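PDB 7CFL: putative cell wall hydrolase phosphatase-associated protein from Clostridioides difficile, which probably acts as a cysteine endopeptidase of the NlpC/P60 (C40) family, the chain here being the catalytic domain of an autolysin that lyses cell walls. Local coordinates for residues Ser16-Tyr29 with Phe39-Val53. Residues are numbered along the deposited sequence; the frame is centred on the assembly and turned at random. Where two conformers were deposited one is given.
Sequences SVISFAKTLLGKPY and FDCSGFTQYVMKKSV. With FLC (citrate anion), chain E.
Val17 and Phe20 of helix 13-22 fit as knobs into holes on helix 41-53, the helix that in this papain-like NlpC/P60 fold begins at Cys41, in the place of the family's nucleophilic cysteine. The axes of 16-22 and 41-53 approach to 8.7 Å, their directions 117° apart. Val17 sits among Val48, Met49, Ser52 and Val53: CG1 meets Met49 CE, while CG2 lies 3.6 Å from Ser52 OG, which donates to Val48 O within its own helix. With CG anti to the backbone N (chi1 -180°), the Phe20 ring lies among Tyr47, Val48, Lys51 and Ser52. Tyr47 CE2 comes in at its edge, 3.7 Å from Phe20 CZ. Farther along the chain, Leu24 sets CD1 against both Phe39 CZ and Phe44 CE1, 3.8 Å from each, and Ala21 CB adds to this apolar layer against Phe44 CZ and Val48 CG2. Strands 96-102 and 105-110 cover Val48 and Phe44 from the sheet side.

The hydrogen bond that crosses the contact and those that hold a citrate lie at the Tyr29 end. Phe39 N donates to Pro28 O, making a single backbone bridge between Tyr29 and Phe39. Asp40 N-caps helix 41-53: its OD1 is met nearly head-on by Gly43 N at 2.7 Å and also forms a salt bridge with Arg59. Tyr29 CE2 lies 3.5 Å from Asp40 CA, the ring and carboxylate planes tilted to each other, and the Tyr29 hydroxyl reaches the citrate, probably from the crystallisation liquor, that lies beside Cys41, whose side chain has two conformers. Ser42 OG binds another carboxylate of this citrate, and Trp31 and Ser61 hold it too. Citrate OG2, near the plane of the Tyr29 ring, takes two bonds: Tyr29 OH at 2.5 Å and, almost straight at 176°, Cys41 N.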
ATOM      1  N   SER A  16       2.329   6.528 -13.674  1.00 24.44           N
ATOM      2  CA  SER A  16       3.585   7.053 -13.048  1.00 22.87           C
ATOM      3  C   SER A  16       3.781   6.396 -11.672  1.00 23.32           C
ATOM      4  O   SER A  16       4.914   5.907 -11.379  1.00 22.35           O
ATOM      5  CB  SER A  16       3.570   8.561 -12.941  1.00 22.97           C
ATOM      6  OG  SER A  16       4.749   9.047 -12.302  1.00 24.24           O
ATOM      7  N   VAL A  17       2.742   6.395 -10.838  1.00 23.68           N
ATOM      8  CA  VAL A  17       2.764   5.764  -9.484  1.00 20.76           C
ATOM      9  C   VAL A  17       3.220   4.316  -9.640  1.00 21.06           C
ATOM     10  O   VAL A  17       4.136   3.880  -8.920  1.00 22.44           O
ATOM     11  CB  VAL A  17       1.389   5.839  -8.788  1.00 23.63           C
ATOM     12  CG1 VAL A  17       1.345   4.957  -7.541  1.00 22.31           C
ATOM     13  CG2 VAL A  17       1.029   7.270  -8.441  1.00 23.05           C
ATOM     14  N   ILE A  18       2.544   3.540 -10.485  1.00 20.11           N
ATOM     15  CA  ILE A  18       2.800   2.075 -10.563  1.00 21.30           C
ATOM     16  C   ILE A  18       4.199   1.840 -11.152  1.00 21.86           C
ATOM     17  O   ILE A  18       4.947   1.027 -10.570  1.00 23.97           O
ATOM     18  CB  ILE A  18       1.649   1.359 -11.289  1.00 24.40           C
ATOM     19  CG1 ILE A  18       0.370   1.513 -10.458  1.00 25.25           C
ATOM     20  CG2 ILE A  18       2.012  -0.092 -11.579  1.00 27.77           C
ATOM     21  CD1 ILE A  18      -0.852   0.931 -11.102  1.00 36.21           C
ATOM     22  N   SER A  19       4.575   2.506 -12.244  1.00 19.69           N
ATOM     23  CA  SER A  19       5.893   2.249 -12.886  1.00 22.37           C
ATOM     24  C   SER A  19       7.023   2.671 -11.944  1.00 22.65           C
ATOM     25  O   SER A  19       8.005   1.934 -11.883  1.00 26.18           O
ATOM     26  CB  SER A  19       6.021   2.882 -14.238  1.00 25.17           C
ATOM     27  OG  SER A  19       5.756   4.266 -14.174  1.00 32.42           O
ATOM     28  N   PHE A  20       6.881   3.767 -11.203  1.00 21.58           N
ATOM     29  CA  PHE A  20       7.927   4.174 -10.221  1.00 21.05           C
ATOM     30  C   PHE A  20       8.009   3.116  -9.112  1.00 22.19           C
ATOM     31  O   PHE A  20       9.103   2.699  -8.729  1.00 24.29           O
ATOM     32  CB  PHE A  20       7.603   5.523  -9.592  1.00 24.94           C
ATOM     33  CG  PHE A  20       8.659   5.930  -8.608  1.00 21.44           C
ATOM     34  CD1 PHE A  20       9.952   6.165  -9.035  1.00 24.54           C
ATOM     35  CD2 PHE A  20       8.392   5.910  -7.243  1.00 24.04           C
ATOM     36  CE1 PHE A  20      10.931   6.483  -8.100  1.00 21.48           C
ATOM     37  CE2 PHE A  20       9.376   6.216  -6.316  1.00 24.82           C
ATOM     38  CZ  PHE A  20      10.641   6.511  -6.753  1.00 23.16           C
ATOM     39  N   ALA A  21       6.855   2.701  -8.575  1.00 21.58           N
ATOM     40  CA  ALA A  21       6.768   1.700  -7.486  1.00 19.02           C
ATOM     41  C   ALA A  21       7.466   0.414  -7.917  1.00 22.48           C
ATOM     42  O   ALA A  21       8.192  -0.167  -7.087  1.00 26.46           O
ATOM     43  CB  ALA A  21       5.325   1.438  -7.118  1.00 20.17           C
ATOM     44  N   LYS A  22       7.309   0.004  -9.178  1.00 23.43           N
ATOM     45  CA  LYS A  22       7.911  -1.271  -9.660  1.00 24.82           C
ATOM     46  C   LYS A  22       9.452  -1.185  -9.677  1.00 25.01           C
ATOM     47  O   LYS A  22      10.080  -2.253  -9.503  1.00 25.92           O
ATOM     48  CB  LYS A  22       7.322  -1.680 -11.007  1.00 25.96           C
ATOM     49  CG  LYS A  22       5.884  -2.164 -10.907  1.00 25.63           C
ATOM     50  CD  LYS A  22       5.463  -2.961 -12.111  1.00 30.29           C
ATOM     51  CE  LYS A  22       3.980  -3.243 -12.087  1.00 32.92           C
ATOM     52  NZ  LYS A  22       3.483  -3.749 -13.382  1.00 48.34           N
ATOM     53  N   THR A  23      10.041   0.011  -9.841  1.00 23.73           N
ATOM     54  CA  THR A  23      11.526   0.194  -9.828  1.00 23.47           C
ATOM     55  C   THR A  23      12.066  -0.173  -8.442  1.00 22.84           C
ATOM     56  O   THR A  23      13.284  -0.453  -8.345  1.00 22.99           O
ATOM     57  CB  THR A  23      12.035   1.602 -10.177  1.00 23.98           C
ATOM     58  OG1 THR A  23      11.710   2.581  -9.188  1.00 24.53           O
ATOM     59  CG2 THR A  23      11.596   2.093 -11.536  1.00 25.87           C
ATOM     60  N   LEU A  24      11.229  -0.144  -7.405  1.00 25.98           N
ATOM     61  CA  LEU A  24      11.650  -0.406  -6.008  1.00 22.20           C
ATOM     62  C   LEU A  24      11.433  -1.872  -5.619  1.00 21.45           C
ATOM     63  O   LEU A  24      11.648  -2.187  -4.422  1.00 25.05           O
ATOM     64  CB  LEU A  24      10.913   0.549  -5.071  1.00 22.20           C
ATOM     65  CG  LEU A  24      11.041   2.043  -5.367  1.00 20.92           C
ATOM     66  CD1 LEU A  24      10.121   2.840  -4.472  1.00 26.11           C
ATOM     67  CD2 LEU A  24      12.471   2.529  -5.180  1.00 25.98           C
ATOM     68  N   LEU A  25      10.910  -2.726  -6.523  1.00 25.65           N
ATOM     69  CA  LEU A  25      10.745  -4.184  -6.264  1.00 25.63           C
ATOM     70  C   LEU A  25      12.058  -4.741  -5.719  1.00 28.59           C
ATOM     71  O   LEU A  25      13.118  -4.401  -6.279  1.00 30.60           O
ATOM     72  CB  LEU A  25      10.323  -4.947  -7.529  1.00 25.12           C
ATOM     73  CG  LEU A  25       8.827  -4.853  -7.854  1.00 25.84           C
ATOM     74  CD1 LEU A  25       8.548  -5.233  -9.294  1.00 31.13           C
ATOM     75  CD2 LEU A  25       8.014  -5.728  -6.917  1.00 27.68           C
ATOM     76  N   GLY A  26      11.963  -5.522  -4.640  1.00 27.73           N
ATOM     77  CA  GLY A  26      13.101  -6.241  -4.052  1.00 28.70           C
ATOM     78  C   GLY A  26      13.785  -5.424  -2.974  1.00 26.55           C
ATOM     79  O   GLY A  26      14.722  -5.986  -2.343  1.00 32.98           O
ATOM     80  N   LYS A  27      13.400  -4.150  -2.780  1.00 29.03           N
ATOM     81  CA  LYS A  27      14.083  -3.268  -1.788  1.00 27.63           C
ATOM     82  C   LYS A  27      13.642  -3.720  -0.403  1.00 28.08           C
ATOM     83  O   LYS A  27      12.491  -4.100  -0.218  1.00 27.24           O
ATOM     84  CB  LYS A  27      13.810  -1.792  -2.060  1.00 28.07           C
ATOM     85  CG  LYS A  27      14.415  -1.291  -3.374  1.00 30.88           C
ATOM     86  CD  LYS A  27      14.790   0.151  -3.379  1.00 44.68           C
ATOM     87  CE  LYS A  27      16.280   0.351  -3.265  1.00 45.88           C
ATOM     88  NZ  LYS A  27      16.960   0.042  -4.541  1.00 42.91           N
ATOM     89  N   PRO A  28      14.540  -3.760   0.602  1.00 24.84           N
ATOM     90  CA  PRO A  28      14.229  -4.416   1.876  1.00 27.28           C
ATOM     91  C   PRO A  28      13.210  -3.689   2.763  1.00 27.77           C
ATOM     92  O   PRO A  28      13.154  -2.457   2.732  1.00 27.17           O
ATOM     93  CB  PRO A  28      15.598  -4.460   2.584  1.00 29.01           C
ATOM     94  CG  PRO A  28      16.296  -3.252   2.029  1.00 34.88           C
ATOM     95  CD  PRO A  28      15.923  -3.250   0.567  1.00 27.47           C
ATOM     96  N   TYR A  29      12.460  -4.463   3.552  1.00 30.81           N
ATOM     97  CA  TYR A  29      11.561  -3.972   4.630  1.00 28.31           C
ATOM     98  C   TYR A  29      12.413  -3.647   5.863  1.00 28.83           C
ATOM     99  O   TYR A  29      13.178  -4.524   6.338  1.00 33.05           O
ATOM    100  CB  TYR A  29      10.486  -4.986   5.032  1.00 30.00           C
ATOM    101  CG  TYR A  29       9.525  -4.464   6.073  1.00 26.84           C
ATOM    102  CD1 TYR A  29       9.836  -4.492   7.420  1.00 26.87           C
ATOM    103  CD2 TYR A  29       8.292  -3.930   5.716  1.00 31.91           C
ATOM    104  CE1 TYR A  29       8.983  -3.972   8.377  1.00 22.83           C
ATOM    105  CE2 TYR A  29       7.413  -3.420   6.664  1.00 26.63           C
ATOM    106  CZ  TYR A  29       7.746  -3.464   8.006  1.00 23.01           C
ATOM    107  OH  TYR A  29       6.890  -2.983   8.951  1.00 26.14           O
ATOM    108  N   PHE A  39      12.172   0.448   3.420  1.00 23.88           N
ATOM    109  CA  PHE A  39      10.783   0.938   3.588  1.00 24.23           C
ATOM    110  C   PHE A  39      10.020   0.106   4.615  1.00 24.32           C
ATOM    111  O   PHE A  39      10.243  -1.079   4.713  1.00 22.70           O
ATOM    112  CB  PHE A  39      10.015   0.849   2.268  1.00 27.19           C
ATOM    113  CG  PHE A  39      10.634   1.581   1.104  1.00 21.81           C
ATOM    114  CD1 PHE A  39      10.445   2.937   0.940  1.00 21.65           C
ATOM    115  CD2 PHE A  39      11.442   0.919   0.186  1.00 23.98           C
ATOM    116  CE1 PHE A  39      11.006   3.604  -0.142  1.00 25.02           C
ATOM    117  CE2 PHE A  39      12.025   1.597  -0.878  1.00 22.91           C
ATOM    118  CZ  PHE A  39      11.823   2.943  -1.029  1.00 24.74           C
ATOM    119  N   ASP A  40       9.032   0.728   5.262  1.00 24.32           N
ATOM    120  CA  ASP A  40       7.909  -0.013   5.877  1.00 23.67           C
ATOM    121  C   ASP A  40       6.709   0.209   4.946  1.00 21.78           C
ATOM    122  O   ASP A  40       6.859   0.889   3.900  1.00 22.04           O
ATOM    123  CB  ASP A  40       7.729   0.334   7.355  1.00 25.37           C
ATOM    124  CG  ASP A  40       7.318   1.763   7.665  1.00 25.57           C
ATOM    125  OD1 ASP A  40       6.744   2.432   6.768  1.00 25.33           O
ATOM    126  OD2 ASP A  40       7.596   2.210   8.815  1.00 24.06           O
ATOM    127  N   CYS A  41       5.561  -0.374   5.254  1.00 23.82           N
ATOM    128  CA  CYS A  41       4.481  -0.463   4.241  0.50 22.38           C
ATOM    129  C   CYS A  41       3.945   0.962   3.954  1.00 17.66           C
ATOM    130  O   CYS A  41       3.868   1.314   2.794  1.00 21.11           O
ATOM    131  CB  CYS A  41       3.454  -1.499   4.672  0.50 22.62           C
ATOM    132  SG  CYS A  41       2.448  -0.965   6.075  0.50 26.43           S
ATOM    133  N   SER A  42       3.763   1.788   4.962  1.00 19.67           N
ATOM    134  CA  SER A  42       3.262   3.175   4.824  1.00 20.54           C
ATOM    135  C   SER A  42       4.392   4.110   4.374  1.00 22.04           C
ATOM    136  O   SER A  42       4.132   5.078   3.685  1.00 22.64           O
ATOM    137  CB  SER A  42       2.663   3.618   6.133  1.00 22.12           C
ATOM    138  OG  SER A  42       3.621   3.493   7.171  1.00 23.30           O
ATOM    139  N   GLY A  43       5.639   3.828   4.749  1.00 21.09           N
ATOM    140  CA  GLY A  43       6.761   4.641   4.250  1.00 23.21           C
ATOM    141  C   GLY A  43       6.936   4.473   2.752  1.00 17.04           C
ATOM    142  O   GLY A  43       7.290   5.460   2.070  1.00 19.58           O
ATOM    143  N   PHE A  44       6.654   3.268   2.252  1.00 20.64           N
ATOM    144  CA  PHE A  44       6.695   2.918   0.822  1.00 21.88           C
ATOM    145  C   PHE A  44       5.624   3.696   0.086  1.00 20.16           C
ATOM    146  O   PHE A  44       5.894   4.362  -0.922  1.00 20.89           O
ATOM    147  CB  PHE A  44       6.456   1.424   0.631  1.00 19.77           C
ATOM    148  CG  PHE A  44       6.419   0.986  -0.808  1.00 22.66           C
ATOM    149  CD1 PHE A  44       7.553   1.019  -1.606  1.00 22.31           C
ATOM    150  CD2 PHE A  44       5.228   0.538  -1.360  1.00 21.91           C
ATOM    151  CE1 PHE A  44       7.496   0.608  -2.932  1.00 21.25           C
ATOM    152  CE2 PHE A  44       5.178   0.132  -2.683  1.00 25.09           C
ATOM    153  CZ  PHE A  44       6.312   0.151  -3.463  1.00 23.27           C
ATOM    154  N   THR A  45       4.385   3.586   0.546  1.00 20.55           N
ATOM    155  CA  THR A  45       3.300   4.328  -0.145  1.00 18.42           C
ATOM    156  C   THR A  45       3.553   5.839  -0.087  1.00 18.21           C
ATOM    157  O   THR A  45       3.434   6.487  -1.135  1.00 18.89           O
ATOM    158  CB  THR A  45       1.920   3.934   0.369  1.00 21.41           C
ATOM    159  OG1 THR A  45       1.802   4.181   1.769  1.00 18.73           O
ATOM    160  CG2 THR A  45       1.632   2.485   0.083  1.00 20.76           C
ATOM    161  N   GLN A  46       3.927   6.398   1.076  1.00 20.57           N
ATOM    162  CA  GLN A  46       4.264   7.839   1.149  1.00 18.86           C
ATOM    163  C   GLN A  46       5.334   8.181   0.103  1.00 19.08           C
ATOM    164  O   GLN A  46       5.197   9.210  -0.571  1.00 18.74           O
ATOM    165  CB  GLN A  46       4.674   8.267   2.557  1.00 22.07           C
ATOM    166  CG  GLN A  46       4.596   9.769   2.758  1.00 22.59           C
ATOM    167  CD  GLN A  46       5.173  10.181   4.083  1.00 22.69           C
ATOM    168  OE1 GLN A  46       6.346   9.886   4.369  1.00 25.66           O
ATOM    169  NE2 GLN A  46       4.412  10.930   4.849  1.00 25.19           N
ATOM    170  N   TYR A  47       6.470   7.471   0.111  1.00 20.96           N
ATOM    171  CA  TYR A  47       7.619   7.790  -0.762  1.00 24.38           C
ATOM    172  C   TYR A  47       7.225   7.710  -2.246  1.00 18.07           C
ATOM    173  O   TYR A  47       7.532   8.633  -3.063  1.00 19.17           O
ATOM    174  CB  TYR A  47       8.750   6.822  -0.446  1.00 23.92           C
ATOM    175  CG  TYR A  47       9.985   7.042  -1.284  1.00 20.05           C
ATOM    176  CD1 TYR A  47      10.918   8.029  -0.970  1.00 28.63           C
ATOM    177  CD2 TYR A  47      10.250   6.227  -2.370  1.00 21.88           C
ATOM    178  CE1 TYR A  47      12.058   8.202  -1.739  1.00 31.20           C
ATOM    179  CE2 TYR A  47      11.377   6.382  -3.146  1.00 24.48           C
ATOM    180  CZ  TYR A  47      12.298   7.363  -2.818  1.00 32.35           C
ATOM    181  OH  TYR A  47      13.417   7.485  -3.580  1.00 35.60           O
ATOM    182  N   VAL A  48       6.488   6.648  -2.603  1.00 18.52           N
ATOM    183  CA  VAL A  48       6.078   6.438  -4.017  1.00 22.10           C
ATOM    184  C   VAL A  48       5.192   7.627  -4.424  1.00 21.37           C
ATOM    185  O   VAL A  48       5.424   8.179  -5.500  1.00 18.40           O
ATOM    186  CB  VAL A  48       5.353   5.086  -4.204  1.00 21.09           C
ATOM    187  CG1 VAL A  48       4.515   5.056  -5.488  1.00 19.94           C
ATOM    188  CG2 VAL A  48       6.321   3.917  -4.141  1.00 22.92           C
ATOM    189  N   MET A  49       4.168   7.954  -3.635  1.00 20.43           N
ATOM    190  CA  MET A  49       3.226   9.062  -3.951  1.00 20.94           C
ATOM    191  C   MET A  49       3.961  10.397  -4.101  1.00 23.34           C
ATOM    192  O   MET A  49       3.679  11.139  -5.063  1.00 23.35           O
ATOM    193  CB  MET A  49       2.130   9.149  -2.886  1.00 20.87           C
ATOM    194  CG  MET A  49       1.031   8.064  -3.052  1.00 23.02           C
ATOM    195  SD  MET A  49       0.298   7.993  -4.723  1.00 24.00           S
ATOM    196  CE  MET A  49      -0.449   6.368  -4.593  1.00 26.90           C
ATOM    197  N   LYS A  50       4.906  10.690  -3.199  1.00 22.36           N
ATOM    198  CA  LYS A  50       5.639  11.981  -3.181  1.00 24.35           C
ATOM    199  C   LYS A  50       6.561  12.075  -4.418  1.00 20.54           C
ATOM    200  O   LYS A  50       6.605  13.148  -5.028  1.00 25.59           O
ATOM    201  CB  LYS A  50       6.433  12.116  -1.871  1.00 27.85           C
ATOM    202  CG  LYS A  50       7.341  13.338  -1.778  1.00 31.18           C
ATOM    203  CD  LYS A  50       8.146  13.391  -0.492  1.00 42.17           C
ATOM    204  CE  LYS A  50       9.329  12.439  -0.465  1.00 49.99           C
ATOM    205  NZ  LYS A  50      10.151  12.603   0.762  1.00 54.91           N
ATOM    206  N   LYS A  51       7.247  10.985  -4.778  1.00 20.16           N
ATOM    207  CA  LYS A  51       8.356  11.000  -5.772  1.00 25.46           C
ATOM    208  C   LYS A  51       7.800  10.859  -7.187  1.00 24.20           C
ATOM    209  O   LYS A  51       8.394  11.443  -8.122  1.00 30.44           O
ATOM    210  CB  LYS A  51       9.362   9.889  -5.490  1.00 27.24           C
ATOM    211  CG  LYS A  51      10.273  10.183  -4.308  1.00 35.03           C
ATOM    212  CD  LYS A  51      11.437  11.128  -4.605  1.00 47.45           C
ATOM    213  CE  LYS A  51      12.744  10.653  -4.007  1.00 53.79           C
ATOM    214  NZ  LYS A  51      13.838  11.632  -4.198  1.00 59.91           N
ATOM    215  N   SER A  52       6.708  10.114  -7.368  1.00 23.27           N
ATOM    216  CA  SER A  52       6.174   9.852  -8.718  1.00 26.74           C
ATOM    217  C   SER A  52       5.459  11.115  -9.218  1.00 24.08           C
ATOM    218  O   SER A  52       5.849  11.655 -10.277  1.00 24.24           O
ATOM    219  CB  SER A  52       5.283   8.637  -8.708  1.00 24.80           C
ATOM    220  OG  SER A  52       4.224   8.796  -7.796  1.00 24.50           O
ATOM    221  N   VAL A  53       4.491  11.597  -8.446  1.00 25.92           N
ATOM    222  CA  VAL A  53       3.488  12.613  -8.881  1.00 28.13           C
ATOM    223  C   VAL A  53       3.360  13.759  -7.868  1.00 27.07           C
ATOM    224  O   VAL A  53       2.570  14.665  -8.137  1.00 29.47           O
ATOM    225  CB  VAL A  53       2.128  11.941  -9.172  1.00 28.91           C
ATOM    226  CG1 VAL A  53       2.233  11.007 -10.363  1.00 32.08           C
ATOM    227  CG2 VAL A  53       1.558  11.209  -7.969  1.00 27.81           C
TER
HETATM  228  CAC FLC E 501       4.844   2.741  10.616  1.00 31.01           C
HETATM  229  CA  FLC E 501       4.622   1.465   9.806  1.00 30.07           C
HETATM  230  CB  FLC E 501       3.366   0.657  10.174  1.00 30.91           C
HETATM  231  CBC FLC E 501       2.077   1.521  10.059  1.00 25.86           C
HETATM  232  CG  FLC E 501       3.151  -0.515   9.214  1.00 32.49           C
HETATM  233  CGC FLC E 501       4.236  -1.554   9.107  1.00 35.44           C
HETATM  234  OA1 FLC E 501       3.914   3.134  11.369  1.00 31.61           O
HETATM  235  OA2 FLC E 501       5.952   3.356  10.494  1.00 33.15           O
HETATM  236  OB1 FLC E 501       1.177   1.288  10.896  1.00 36.14           O
HETATM  237  OB2 FLC E 501       1.990   2.356   9.120  1.00 27.78           O
HETATM  238  OG1 FLC E 501       4.191  -2.497   9.925  1.00 35.16           O
HETATM  239  OG2 FLC E 501       5.067  -1.451   8.158  1.00 30.35           O
HETATM  240  OHB FLC E 501       3.477   0.205  11.503  1.00 31.83           O